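Long-range contacts in pyridine nucleotide-disulfide oxidoreductase-like protein (Myceliophthora thermophila, PDB 5MQ6), which catalyses the Baeyer-Villiger oxidation of ketones, polycyclic ones above all, to esters or lactones, using FAD and NADPH: residues G116-T121 / A177-N182; S77-I82 / D108-D113; E58-D63 / T247-Y252. One frame throughout, in Å; residues are numbered along the deposited sequence.

Contact 1: residues G116-T121 / A177-N182; sequences GGFGGT and ALFRSN. With FAD (flavin-adenine dinucleotide), chain B.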
loop_
_atom_site.group_PDB
_atom_site.type_symbol
_atom_site.label_atom_id
_atom_site.label_comp_id
_atom_site.label_asym_id
_atom_site.label_seq_id
_atom_site.Cartn_x
_atom_site.Cartn_y
_atom_site.Cartn_z
ATOM N N GLY A 116 17.231 -1.322 -5.019
ATOM C CA GLY A 116 18.708 -1.336 -4.848
ATOM C C GLY A 116 19.216 -1.410 -3.424
ATOM O O GLY A 116 20.456 -1.450 -3.137
ATOM N N GLY A 117 18.283 -1.454 -2.488
ATOM C CA GLY A 117 18.640 -1.500 -1.099
ATOM C C GLY A 117 17.374 -1.694 -0.256
ATOM O O GLY A 117 16.288 -1.865 -0.789
ATOM N N PHE A 118 17.548 -1.651 1.057
ATOM C CA PHE A 118 16.446 -1.858 1.994
ATOM C C PHE A 118 15.455 -0.705 1.964
ATOM O O PHE A 118 15.815 0.434 1.637
ATOM C CB PHE A 118 16.947 -2.029 3.424
ATOM C CG PHE A 118 17.771 -3.261 3.624
ATOM C CD1 PHE A 118 17.128 -4.477 3.819
ATOM C CD2 PHE A 118 19.164 -3.218 3.664
ATOM C CE1 PHE A 118 17.819 -5.645 4.022
ATOM C CE2 PHE A 118 19.916 -4.425 3.918
ATOM C CZ PHE A 118 19.203 -5.625 4.071
ATOM N N GLY A 119 14.221 -1.005 2.340
ATOM C CA GLY A 119 13.251 0.059 2.558
ATOM C C GLY A 119 11.935 -0.043 1.802
ATOM O O GLY A 119 10.993 0.565 2.208
ATOM N N GLY A 120 11.893 -0.811 0.700
ATOM C CA GLY A 120 10.719 -0.910 -0.131
ATOM C C GLY A 120 10.211 0.483 -0.578
ATOM O O GLY A 120 10.961 1.286 -1.186
ATOM N N THR A 121 8.948 0.745 -0.287
ATOM C CA THR A 121 8.371 2.068 -0.431
ATOM C C THR A 121 9.347 3.251 -0.175
ATOM O O THR A 121 9.386 4.192 -0.982
ATOM C CB THR A 121 7.175 2.202 0.535
ATOM O OG1 THR A 121 6.163 1.227 0.213
ATOM C CG2 THR A 121 6.554 3.597 0.458
ATOM N N ALA A 177 20.833 -10.247 1.774
ATOM C CA ALA A 177 19.981 -9.639 0.802
ATOM C C ALA A 177 20.546 -9.631 -0.603
ATOM O O ALA A 177 21.681 -9.378 -0.847
ATOM C CB ALA A 177 19.673 -8.230 1.235
ATOM N N LEU A 178 19.671 -9.880 -1.547
ATOM C CA LEU A 178 19.947 -9.810 -2.908
ATOM C C LEU A 178 19.061 -8.706 -3.521
ATOM O O LEU A 178 17.842 -8.827 -3.624
ATOM C CB LEU A 178 19.705 -11.162 -3.536
ATOM C CG LEU A 178 19.731 -11.207 -5.049
ATOM C CD1 LEU A 178 21.164 -10.826 -5.580
ATOM C CD2 LEU A 178 19.236 -12.552 -5.493
ATOM N N PHE A 179 19.702 -7.637 -3.972
ATOM C CA PHE A 179 18.957 -6.462 -4.493
ATOM C C PHE A 179 19.003 -6.433 -6.024
ATOM O O PHE A 179 19.635 -7.319 -6.665
ATOM C CB PHE A 179 19.532 -5.154 -3.879
ATOM C CG PHE A 179 19.321 -5.050 -2.438
ATOM C CD1 PHE A 179 18.033 -4.991 -1.928
ATOM C CD2 PHE A 179 20.383 -5.062 -1.572
ATOM C CE1 PHE A 179 17.809 -4.919 -0.551
ATOM C CE2 PHE A 179 20.163 -4.957 -0.242
ATOM C CZ PHE A 179 18.856 -4.903 0.280
ATOM N N ARG A 180 18.328 -5.450 -6.594
ATOM C CA ARG A 180 18.223 -5.304 -8.035
ATOM C C ARG A 180 17.637 -6.525 -8.710
ATOM O O ARG A 180 17.841 -6.731 -9.923
ATOM C CB ARG A 180 19.595 -4.993 -8.678
ATOM C CG ARG A 180 20.285 -3.794 -8.042
ATOM C CD ARG A 180 21.673 -3.554 -8.649
ATOM N NE ARG A 180 22.586 -4.657 -8.372
ATOM C CZ ARG A 180 23.827 -4.757 -8.840
ATOM N NH1 ARG A 180 24.340 -3.794 -9.543
ATOM N NH2 ARG A 180 24.579 -5.801 -8.565
ATOM N N SER A 181 16.922 -7.355 -7.966
ATOM C CA SER A 181 16.502 -8.616 -8.506
ATOM C C SER A 181 14.987 -8.765 -8.637
ATOM O O SER A 181 14.253 -8.677 -7.650
ATOM C CB SER A 181 17.103 -9.714 -7.647
ATOM O OG SER A 181 18.479 -9.680 -7.731
ATOM N N ASN A 182 14.537 -9.118 -9.821
ATOM C CA ASN A 182 13.164 -9.400 -10.082
ATOM C C ASN A 182 12.899 -10.871 -10.018
ATOM O O ASN A 182 13.460 -11.662 -10.785
ATOM C CB ASN A 182 12.763 -8.857 -11.453
ATOM C CG ASN A 182 11.279 -9.080 -11.769
ATOM O OD1 ASN A 182 10.372 -9.004 -10.896
ATOM N ND2 ASN A 182 11.006 -9.345 -13.038
HETATM P PA FAD B . 6.925 -2.492 0.123
HETATM O O1A FAD B . 6.156 -2.170 -1.115
HETATM O O2A FAD B . 7.425 -1.392 1.042
HETATM O O5B FAD B . 8.201 -3.368 -0.303
HETATM C C5B FAD B . 8.046 -4.447 -1.162
HETATM C C4B FAD B . 9.262 -4.519 -2.063
HETATM O O4B FAD B . 9.171 -5.766 -2.778
HETATM C C3B FAD B . 9.386 -3.418 -3.113
HETATM O O3B FAD B . 10.708 -2.949 -3.160
HETATM C C2B FAD B . 9.032 -4.109 -4.400
HETATM O O2B FAD B . 9.665 -3.534 -5.517
HETATM C C1B FAD B . 9.507 -5.518 -4.118
HETATM N N9A FAD B . 8.907 -6.500 -4.987
HETATM C C8A FAD B . 7.575 -6.683 -5.213
HETATM N N7A FAD B . 7.439 -7.659 -6.106
HETATM C C5A FAD B . 8.644 -8.112 -6.490
HETATM C C6A FAD B . 9.119 -9.171 -7.398
HETATM N N6A FAD B . 8.355 -9.942 -8.143
HETATM N N1A FAD B . 10.419 -9.319 -7.398
HETATM C C2A FAD B . 11.267 -8.544 -6.682
HETATM N N3A FAD B . 10.955 -7.574 -5.854
HETATM C C4A FAD B . 9.613 -7.320 -5.756
HETATM N N1 FAD B . 1.195 3.102 4.518
HETATM C C2 FAD B . 0.920 3.468 5.813
HETATM O O2 FAD B . 0.403 2.673 6.588
HETATM N N3 FAD B . 1.214 4.700 6.251
HETATM C C4 FAD B . 1.777 5.592 5.421
HETATM O O4 FAD B . 2.028 6.698 5.882
HETATM C C4X FAD B . 2.111 5.304 4.016
HETATM N N5 FAD B . 2.665 6.196 3.128
HETATM C C5X FAD B . 2.912 5.778 1.862
HETATM C C6 FAD B . 3.495 6.711 0.875
HETATM C C7 FAD B . 3.722 6.163 -0.475
HETATM C C7M FAD B . 4.321 7.025 -1.563
HETATM C C8 FAD B . 3.367 4.763 -0.851
HETATM C C8M FAD B . 3.602 4.181 -2.244
HETATM C C9 FAD B . 2.812 3.924 0.095
HETATM C C9A FAD B . 2.574 4.377 1.423
HETATM N N10 FAD B . 1.985 3.484 2.334
HETATM C C10 FAD B . 1.772 3.928 3.642
HETATM C "C1'" FAD B . 1.693 2.072 1.996
HETATM C "C2'" FAD B . 3.081 1.312 2.096
HETATM O "O2'" FAD B . 3.297 0.579 0.881
HETATM C "C3'" FAD B . 3.229 0.381 3.349
HETATM O "O3'" FAD B . 3.083 1.167 4.534
HETATM C "C4'" FAD B . 4.593 -0.317 3.559
HETATM O "O4'" FAD B . 5.794 0.530 3.278
HETATM C "C5'" FAD B . 4.643 -1.626 2.745
HETATM O "O5'" FAD B . 5.739 -2.426 3.287
HETATM P P FAD B . 5.967 -3.808 2.473
HETATM O O1P FAD B . 7.426 -4.252 2.860
HETATM O O2P FAD B . 4.722 -4.668 2.735
HETATM O O3P FAD B . 5.847 -3.412 0.880
#
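The rings of Phe118 and Phe179 meet as a T-shaped (edge-to-face) pair, centroids 5.0 Å apart and planes at 84°. Phe179 supplies the edge: its CZ stands 3.6 Å above the plane of the Phe118 ring, over the centre, and almost equally far from all six of that ring's carbons. One face of Phe179 is taken by backbone, because CA of Gly117 makes a CH-pi contact 3.5 Å from the ring centroid and only 10° off its normal. The glycine CA presents a hydrogen to the ring face and the flat main chain lies along it; CE1 of Phe179 reaches to 3.3 Å from C of Gly117. The Phe179 ring gets there by turning CG away from its own carbonyl carbon to sit beside the backbone N (chi1 -66°). At the outer end of Phe118, CZ touches CB of Ala177 at 3.9 Å, a small methyl beside the two rings. Tyr165 adds a further edge-to-face partner to Phe118.

Beyond the rings the loop runs on to FAD, where Thr121 N donates to the phosphate oxygen O2A at 2.9 Å. Gly120, at positive phi, brings its CA close to the phosphate, which suits a residue without a side chain. The segments are thus joined by aromatic and van der Waals contact without a direct hydrogen bond, while Thr121 at the end of the loop turns its N-H to the cofactor.

Contact 2: residues S77-I82 / D108-D113; sequences SRYKFI and DILMVD. With FAD (flavin-adenine dinucleotide), chain B.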
loop_
_atom_site.group_PDB
_atom_site.type_symbol
_atom_site.label_atom_id
_atom_site.label_comp_id
_atom_site.label_asym_id
_atom_site.label_seq_id
_atom_site.Cartn_x
_atom_site.Cartn_y
_atom_site.Cartn_z
ATOM N N SER A 77 22.004 -21.649 -5.470
ATOM C CA SER A 77 22.030 -21.450 -4.032
ATOM C C SER A 77 20.732 -21.895 -3.314
ATOM O O SER A 77 19.675 -21.774 -3.878
ATOM C CB SER A 77 22.268 -19.951 -3.764
ATOM O OG SER A 77 23.616 -19.716 -3.823
ATOM N N ARG A 78 20.868 -22.414 -2.079
ATOM C CA ARG A 78 19.778 -22.968 -1.256
ATOM C C ARG A 78 19.763 -22.263 0.079
ATOM O O ARG A 78 20.819 -22.033 0.682
ATOM C CB ARG A 78 19.994 -24.457 -0.963
ATOM C CG ARG A 78 19.897 -25.282 -2.199
ATOM C CD ARG A 78 20.069 -26.788 -1.929
ATOM N NE ARG A 78 19.364 -27.410 -3.022
ATOM C CZ ARG A 78 19.074 -28.678 -3.106
ATOM N NH1 ARG A 78 19.442 -29.514 -2.128
ATOM N NH2 ARG A 78 18.446 -29.096 -4.185
ATOM N N TYR A 79 18.573 -21.953 0.576
ATOM C CA TYR A 79 18.431 -21.227 1.809
ATOM C C TYR A 79 17.317 -21.883 2.610
ATOM O O TYR A 79 16.556 -22.698 2.075
ATOM C CB TYR A 79 18.052 -19.765 1.553
ATOM C CG TYR A 79 19.067 -19.056 0.721
ATOM C CD1 TYR A 79 19.002 -19.124 -0.627
ATOM C CD2 TYR A 79 20.173 -18.445 1.292
ATOM C CE1 TYR A 79 19.975 -18.539 -1.424
ATOM C CE2 TYR A 79 21.184 -17.864 0.498
ATOM C CZ TYR A 79 21.052 -17.896 -0.863
ATOM O OH TYR A 79 22.004 -17.367 -1.737
ATOM N N LYS A 80 17.194 -21.537 3.883
ATOM C CA LYS A 80 16.054 -22.079 4.651
ATOM C C LYS A 80 14.803 -21.251 4.277
ATOM O O LYS A 80 13.810 -21.800 3.875
ATOM C CB LYS A 80 16.387 -22.027 6.139
ATOM C CG LYS A 80 15.339 -22.595 7.122
ATOM C CD LYS A 80 15.915 -22.559 8.526
ATOM C CE LYS A 80 14.961 -23.306 9.509
ATOM N NZ LYS A 80 15.484 -23.163 10.877
ATOM N N PHE A 81 14.868 -19.923 4.486
ATOM C CA PHE A 81 13.808 -18.984 4.155
ATOM C C PHE A 81 14.274 -18.030 3.015
ATOM O O PHE A 81 15.358 -17.426 3.073
ATOM C CB PHE A 81 13.453 -18.092 5.369
ATOM C CG PHE A 81 12.937 -18.852 6.532
ATOM C CD1 PHE A 81 11.609 -19.226 6.603
ATOM C CD2 PHE A 81 13.796 -19.261 7.559
ATOM C CE1 PHE A 81 11.141 -19.989 7.660
ATOM C CE2 PHE A 81 13.315 -20.043 8.629
ATOM C CZ PHE A 81 11.979 -20.427 8.648
ATOM N N ILE A 82 13.435 -17.893 2.012
ATOM C CA ILE A 82 13.500 -16.733 1.116
ATOM C C ILE A 82 12.341 -15.811 1.417
ATOM O O ILE A 82 11.163 -16.196 1.414
ATOM C CB ILE A 82 13.606 -17.083 -0.362
ATOM C CG1 ILE A 82 15.010 -17.718 -0.620
ATOM C CG2 ILE A 82 13.427 -15.771 -1.190
ATOM C CD1 ILE A 82 15.085 -18.441 -1.965
ATOM N N ASP A 108 20.272 -19.204 6.425
ATOM C CA ASP A 108 18.903 -19.337 6.808
ATOM C C ASP A 108 17.956 -18.307 6.177
ATOM O O ASP A 108 16.789 -18.549 6.118
ATOM C CB ASP A 108 18.777 -19.338 8.300
ATOM C CG ASP A 108 19.238 -20.634 8.921
ATOM O OD1 ASP A 108 19.500 -21.604 8.168
ATOM O OD2 ASP A 108 19.315 -20.697 10.171
ATOM N N ILE A 109 18.470 -17.158 5.755
ATOM C CA ILE A 109 17.683 -16.077 5.171
ATOM C C ILE A 109 18.353 -15.532 3.940
ATOM O O ILE A 109 19.520 -15.177 3.999
ATOM C CB ILE A 109 17.453 -14.914 6.161
ATOM C CG1 ILE A 109 16.516 -15.385 7.318
ATOM C CG2 ILE A 109 16.841 -13.669 5.399
ATOM C CD1 ILE A 109 16.187 -14.292 8.353
ATOM N N LEU A 110 17.578 -15.413 2.842
ATOM C CA LEU A 110 17.862 -14.540 1.753
ATOM C C LEU A 110 16.656 -13.697 1.509
ATOM O O LEU A 110 15.589 -14.215 1.227
ATOM C CB LEU A 110 18.313 -15.270 0.470
ATOM C CG LEU A 110 18.736 -14.293 -0.660
ATOM C CD1 LEU A 110 20.063 -13.642 -0.341
ATOM C CD2 LEU A 110 18.824 -14.980 -2.012
ATOM N N MET A 111 16.865 -12.394 1.578
ATOM C CA MET A 111 15.834 -11.414 1.232
ATOM C C MET A 111 16.112 -11.012 -0.196
ATOM O O MET A 111 17.301 -10.798 -0.556
ATOM C CB MET A 111 15.845 -10.182 2.163
ATOM C CG MET A 111 15.787 -10.561 3.665
ATOM S SD MET A 111 15.922 -9.093 4.726
ATOM C CE MET A 111 14.251 -8.503 4.522
ATOM N N VAL A 112 15.050 -10.953 -1.000
ATOM C CA VAL A 112 15.166 -10.617 -2.418
ATOM C C VAL A 112 14.251 -9.470 -2.734
ATOM O O VAL A 112 13.053 -9.475 -2.391
ATOM C CB VAL A 112 14.836 -11.832 -3.332
ATOM C CG1 VAL A 112 15.100 -11.570 -4.828
ATOM C CG2 VAL A 112 15.690 -13.014 -2.875
ATOM N N ASP A 113 14.795 -8.481 -3.451
ATOM C CA ASP A 113 14.048 -7.283 -3.762
ATOM C C ASP A 113 14.603 -6.699 -5.067
ATOM O O ASP A 113 15.805 -6.647 -5.286
ATOM C CB ASP A 113 14.211 -6.290 -2.610
ATOM C CG ASP A 113 13.082 -5.213 -2.550
ATOM O OD1 ASP A 113 12.597 -4.759 -3.610
ATOM O OD2 ASP A 113 12.709 -4.813 -1.425
HETATM P PA FAD B . 6.925 -2.492 0.123
HETATM O O1A FAD B . 6.156 -2.170 -1.115
HETATM O O2A FAD B . 7.425 -1.392 1.042
HETATM O O5B FAD B . 8.201 -3.368 -0.303
HETATM C C5B FAD B . 8.046 -4.447 -1.162
HETATM C C4B FAD B . 9.262 -4.519 -2.063
HETATM O O4B FAD B . 9.171 -5.766 -2.778
HETATM C C3B FAD B . 9.386 -3.418 -3.113
HETATM O O3B FAD B . 10.708 -2.949 -3.160
HETATM C C2B FAD B . 9.032 -4.109 -4.400
HETATM O O2B FAD B . 9.665 -3.534 -5.517
HETATM C C1B FAD B . 9.507 -5.518 -4.118
HETATM N N9A FAD B . 8.907 -6.500 -4.987
HETATM C C8A FAD B . 7.575 -6.683 -5.213
HETATM N N7A FAD B . 7.439 -7.659 -6.106
HETATM C C5A FAD B . 8.644 -8.112 -6.490
HETATM C C6A FAD B . 9.119 -9.171 -7.398
HETATM N N6A FAD B . 8.355 -9.942 -8.143
HETATM N N1A FAD B . 10.419 -9.319 -7.398
HETATM C C2A FAD B . 11.267 -8.544 -6.682
HETATM N N3A FAD B . 10.955 -7.574 -5.854
HETATM C C4A FAD B . 9.613 -7.320 -5.756
HETATM N N1 FAD B . 1.195 3.102 4.518
HETATM C C2 FAD B . 0.920 3.468 5.813
HETATM O O2 FAD B . 0.403 2.673 6.588
HETATM N N3 FAD B . 1.214 4.700 6.251
HETATM C C4 FAD B . 1.777 5.592 5.421
HETATM O O4 FAD B . 2.028 6.698 5.882
HETATM C C4X FAD B . 2.111 5.304 4.016
HETATM N N5 FAD B . 2.665 6.196 3.128
HETATM C C5X FAD B . 2.912 5.778 1.862
HETATM C C6 FAD B . 3.495 6.711 0.875
HETATM C C7 FAD B . 3.722 6.163 -0.475
HETATM C C7M FAD B . 4.321 7.025 -1.563
HETATM C C8 FAD B . 3.367 4.763 -0.851
HETATM C C8M FAD B . 3.602 4.181 -2.244
HETATM C C9 FAD B . 2.812 3.924 0.095
HETATM C C9A FAD B . 2.574 4.377 1.423
HETATM N N10 FAD B . 1.985 3.484 2.334
HETATM C C10 FAD B . 1.772 3.928 3.642
HETATM C "C1'" FAD B . 1.693 2.072 1.996
HETATM C "C2'" FAD B . 3.081 1.312 2.096
HETATM O "O2'" FAD B . 3.297 0.579 0.881
HETATM C "C3'" FAD B . 3.229 0.381 3.349
HETATM O "O3'" FAD B . 3.083 1.167 4.534
HETATM C "C4'" FAD B . 4.593 -0.317 3.559
HETATM O "O4'" FAD B . 5.794 0.530 3.278
HETATM C "C5'" FAD B . 4.643 -1.626 2.745
HETATM O "O5'" FAD B . 5.739 -2.426 3.287
HETATM P P FAD B . 5.967 -3.808 2.473
HETATM O O1P FAD B . 7.426 -4.252 2.860
HETATM O O2P FAD B . 4.722 -4.668 2.735
HETATM O O3P FAD B . 5.847 -3.412 0.880
HETATM O O HOH W 1 18.634 -23.136 11.335
#
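The first two strands of the FAD-binding Rossmann unit, 78-84 and 109-112, lie side by side here, in parallel register with Phe81 opposite Ile109 and Ile82 opposite Leu110. Two backbone hydrogen bonds join them: Phe81 N gives to Asp108 O at 2.9 Å, and Leu110 N gives to Phe81 O at 3.0 Å. Between these lies a CA-H...O contact from Ile109 CA to Phe81 O.

The side chains alternate between the two faces of the sheet. Phe81 and Ile109 point to the face covered by helix 88-99, where both pack on Leu97; this is the crossover helix of the beta-alpha-beta unit. Ile82 and Leu110 turn to the other face, toward strand 210-216, and CG2 of Ile82 meets CG2 of Val112 at 3.9 Å. Apolar side chains suit these buried positions, needing no polar partners. Tyr79 lies before the corner of the chain at Lys80, and one face of its ring receives Leu110: CB stands 3.7 Å from the centroid, 8° off the normal, as a CH-pi contact, while Leu110 CD2 lies against Tyr79 CE1 and CZ.

At the outer end, Lys80 sets CG anti to its backbone N (chi1 -178°) and stays extended beyond it; CD passes OD1 of Asp108 at 3.7 Å. NZ is hydrogen-bonded to Leu102 O, and a water links it to Asp108 OD2, the two charged atoms being 4.6 Å apart. At the inner end, Asp113 OD1 accepts a hydrogen bond from the FAD ribose hydroxyl O3B at 2.7 Å.

Contact 3: residues E58-D63 / T247-Y252; sequences EDPWVD and TARWNY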
loop_
_atom_site.group_PDB
_atom_site.type_symbol
_atom_site.label_atom_id
_atom_site.label_comp_id
_atom_site.label_asym_id
_atom_site.label_seq_id
_atom_site.Cartn_x
_atom_site.Cartn_y
_atom_site.Cartn_z
ATOM N N GLU A 58 12.966 2.736 -13.838
ATOM C CA GLU A 58 14.200 2.218 -13.290
ATOM C C GLU A 58 14.537 2.901 -12.017
ATOM O O GLU A 58 14.085 4.002 -11.756
ATOM C CB GLU A 58 15.400 2.340 -14.282
ATOM C CG GLU A 58 15.241 1.471 -15.554
ATOM C CD GLU A 58 15.219 -0.064 -15.303
ATOM O OE1 GLU A 58 16.137 -0.608 -14.603
ATOM O OE2 GLU A 58 14.288 -0.755 -15.826
ATOM N N ASP A 59 15.408 2.261 -11.249
ATOM C CA ASP A 59 15.810 2.695 -9.909
ATOM C C ASP A 59 16.806 3.818 -10.048
ATOM O O ASP A 59 17.884 3.558 -10.491
ATOM C CB ASP A 59 16.477 1.539 -9.224
ATOM C CG ASP A 59 16.879 1.822 -7.789
ATOM O OD1 ASP A 59 16.991 3.000 -7.372
ATOM O OD2 ASP A 59 17.069 0.813 -7.046
ATOM N N PRO A 60 16.455 5.051 -9.615
ATOM C CA PRO A 60 17.407 6.130 -9.703
ATOM C C PRO A 60 18.459 6.143 -8.682
ATOM O O PRO A 60 19.337 6.992 -8.766
ATOM C CB PRO A 60 16.564 7.394 -9.389
ATOM C CG PRO A 60 15.160 6.976 -9.296
ATOM C CD PRO A 60 15.159 5.500 -9.069
ATOM N N TRP A 61 18.295 5.393 -7.604
ATOM C CA TRP A 61 19.107 5.609 -6.458
ATOM C C TRP A 61 20.208 4.575 -6.315
ATOM O O TRP A 61 21.111 4.724 -5.488
ATOM C CB TRP A 61 18.232 5.490 -5.220
ATOM C CG TRP A 61 16.914 6.103 -5.383
ATOM C CD1 TRP A 61 15.679 5.478 -5.357
ATOM C CD2 TRP A 61 16.665 7.484 -5.662
ATOM N NE1 TRP A 61 14.684 6.409 -5.568
ATOM C CE2 TRP A 61 15.258 7.641 -5.758
ATOM C CE3 TRP A 61 17.494 8.616 -5.793
ATOM C CZ2 TRP A 61 14.656 8.883 -6.043
ATOM C CZ3 TRP A 61 16.880 9.855 -6.055
ATOM C CH2 TRP A 61 15.480 9.969 -6.178
ATOM N N VAL A 62 20.108 3.483 -7.034
ATOM C CA VAL A 62 21.061 2.349 -6.795
ATOM C C VAL A 62 22.505 2.650 -7.206
ATOM O O VAL A 62 22.748 3.215 -8.224
ATOM C CB VAL A 62 20.523 1.038 -7.438
ATOM C CG1 VAL A 62 20.321 1.154 -8.943
ATOM C CG2 VAL A 62 21.382 -0.148 -7.041
ATOM N N ASP A 63 23.446 2.321 -6.352
ATOM C CA ASP A 63 24.834 2.406 -6.651
ATOM C C ASP A 63 25.336 1.043 -7.196
ATOM O O ASP A 63 25.754 0.179 -6.432
ATOM C CB ASP A 63 25.533 2.769 -5.377
ATOM C CG ASP A 63 27.002 2.977 -5.562
ATOM O OD1 ASP A 63 27.541 2.724 -6.700
ATOM O OD2 ASP A 63 27.623 3.361 -4.527
ATOM N N THR A 247 6.534 10.285 -9.859
ATOM C CA THR A 247 6.922 10.660 -8.509
ATOM C C THR A 247 7.634 9.545 -7.755
ATOM O O THR A 247 8.459 9.764 -6.833
ATOM C CB THR A 247 5.633 11.062 -7.721
ATOM O OG1 THR A 247 4.624 10.026 -7.776
ATOM C CG2 THR A 247 5.003 12.294 -8.367
ATOM N N ALA A 248 7.239 8.317 -8.083
ATOM C CA ALA A 248 7.838 7.111 -7.452
ATOM C C ALA A 248 9.261 6.827 -8.013
ATOM O O ALA A 248 10.010 6.034 -7.460
ATOM C CB ALA A 248 6.920 5.932 -7.639
ATOM N N ARG A 249 9.620 7.492 -9.116
ATOM C CA ARG A 249 11.028 7.464 -9.587
ATOM C C ARG A 249 11.539 8.911 -9.878
ATOM O O ARG A 249 11.834 9.273 -11.070
ATOM C CB ARG A 249 11.132 6.533 -10.801
ATOM C CG ARG A 249 10.469 5.168 -10.636
ATOM C CD ARG A 249 11.347 4.164 -9.842
ATOM N NE ARG A 249 10.711 2.801 -9.782
ATOM C CZ ARG A 249 9.792 2.399 -8.913
ATOM N NH1 ARG A 249 9.321 3.210 -8.010
ATOM N NH2 ARG A 249 9.312 1.140 -8.952
ATOM N N TRP A 250 11.663 9.711 -8.796
ATOM C CA TRP A 250 11.921 11.143 -8.949
ATOM C C TRP A 250 13.274 11.459 -9.616
ATOM O O TRP A 250 14.297 10.940 -9.219
ATOM C CB TRP A 250 11.926 11.818 -7.648
ATOM C CG TRP A 250 11.859 13.352 -7.746
ATOM C CD1 TRP A 250 12.897 14.214 -7.649
ATOM C CD2 TRP A 250 10.677 14.160 -7.905
ATOM N NE1 TRP A 250 12.458 15.491 -7.734
ATOM C CE2 TRP A 250 11.103 15.500 -7.911
ATOM C CE3 TRP A 250 9.304 13.864 -8.043
ATOM C CZ2 TRP A 250 10.205 16.571 -8.037
ATOM C CZ3 TRP A 250 8.405 14.889 -8.141
ATOM C CH2 TRP A 250 8.852 16.249 -8.156
ATOM N N ASN A 251 13.252 12.409 -10.535
ATOM C CA ASN A 251 14.456 12.831 -11.305
ATOM C C ASN A 251 14.986 14.173 -10.830
ATOM O O ASN A 251 14.603 15.254 -11.333
ATOM C CB ASN A 251 14.164 12.866 -12.772
ATOM C CG ASN A 251 15.420 12.983 -13.607
ATOM O OD1 ASN A 251 16.486 13.438 -13.136
ATOM N ND2 ASN A 251 15.310 12.556 -14.840
ATOM N N TYR A 252 15.898 14.069 -9.871
ATOM C CA TYR A 252 16.559 15.189 -9.301
ATOM C C TYR A 252 17.535 15.910 -10.230
ATOM O O TYR A 252 17.951 17.063 -9.915
ATOM C CB TYR A 252 17.210 14.811 -7.990
ATOM C CG TYR A 252 16.216 14.770 -6.804
ATOM C CD1 TYR A 252 15.612 15.935 -6.348
ATOM C CD2 TYR A 252 15.896 13.577 -6.161
ATOM C CE1 TYR A 252 14.734 15.926 -5.288
ATOM C CE2 TYR A 252 15.023 13.550 -5.080
ATOM C CZ TYR A 252 14.432 14.734 -4.673
ATOM O OH TYR A 252 13.579 14.760 -3.651
#
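With CG beside its backbone N and opposite the carbonyl carbon (chi1 -40°), Trp61 extends the six-membered part of its indole toward Trp250 and Tyr252. Tyr252 brings CD2 to 3.6 Å from CH2 of Trp61. Each ring meets the other at its edge, near its plane, so this is an apolar edge-to-edge contact and not a stack. The same CH2 lies 3.4 Å from the carbonyl O of Trp250. A broad indole suits this position because its six-membered end reaches the second loop while NE1 donates to Trp124 O. Pro60 CB covers one face of the Trp61 ring, 3.7 Å above its plane and over its centre.

Arg249 is bent at its second torsion (chi2 -80°), which carries CD to 3.3 Å from Glu58 O and to 4.1 Å from Pro60 CD. Here the arginine touches with its aliphatic part. Two of its nitrogens donate to backbone carbonyls: NH1 to Ala248 O at 3.0 Å, the acceptor lying in the guanidinium plane, and NE to Ala57 O.

Asp59 shapes the first loop as an Asx turn, OD1 accepting from Trp61 N at 2.7 Å, while OD2 takes the indole NH of Trp123. Trp124, an FAD-binding residue, packs against Arg249. Across the contact itself no hydrogen bond forms; the two loops meet through ring edges, methylenes and the carbonyl oxygens they rest on, while Trp61 NE1, Asp59 OD2 and Tyr252 OH, which is hydrogen-bonded to Arg126 O, tie both loops to the chain around Trp124.

In the fold
Contacts 1 and 2 are buried and share a sheet: strand 177-178 lies beside strand 109-112, and Leu178 N comes within 2.7 Å of Met111 O, a probable hydrogen bond. Both also reach FAD, contact 1 at a phosphate and contact 2 at a ribose. Contact 3 is only partly buried and joins two loops, one following strand 244-246 of the separate five-stranded parallel sheet. Contact 2 is held by main-chain hydrogen bonds, whereas contact 1 relies on a T-shaped pair and a ring over glycine backbone, contact 3 on ring edges, methylenes and carbonyl oxygens. Contact 3 touches contact 1 through Val62, which packs on Gly116 and Arg180, and a weak hydrogen bond from Gly116 N to Asp59 OD2.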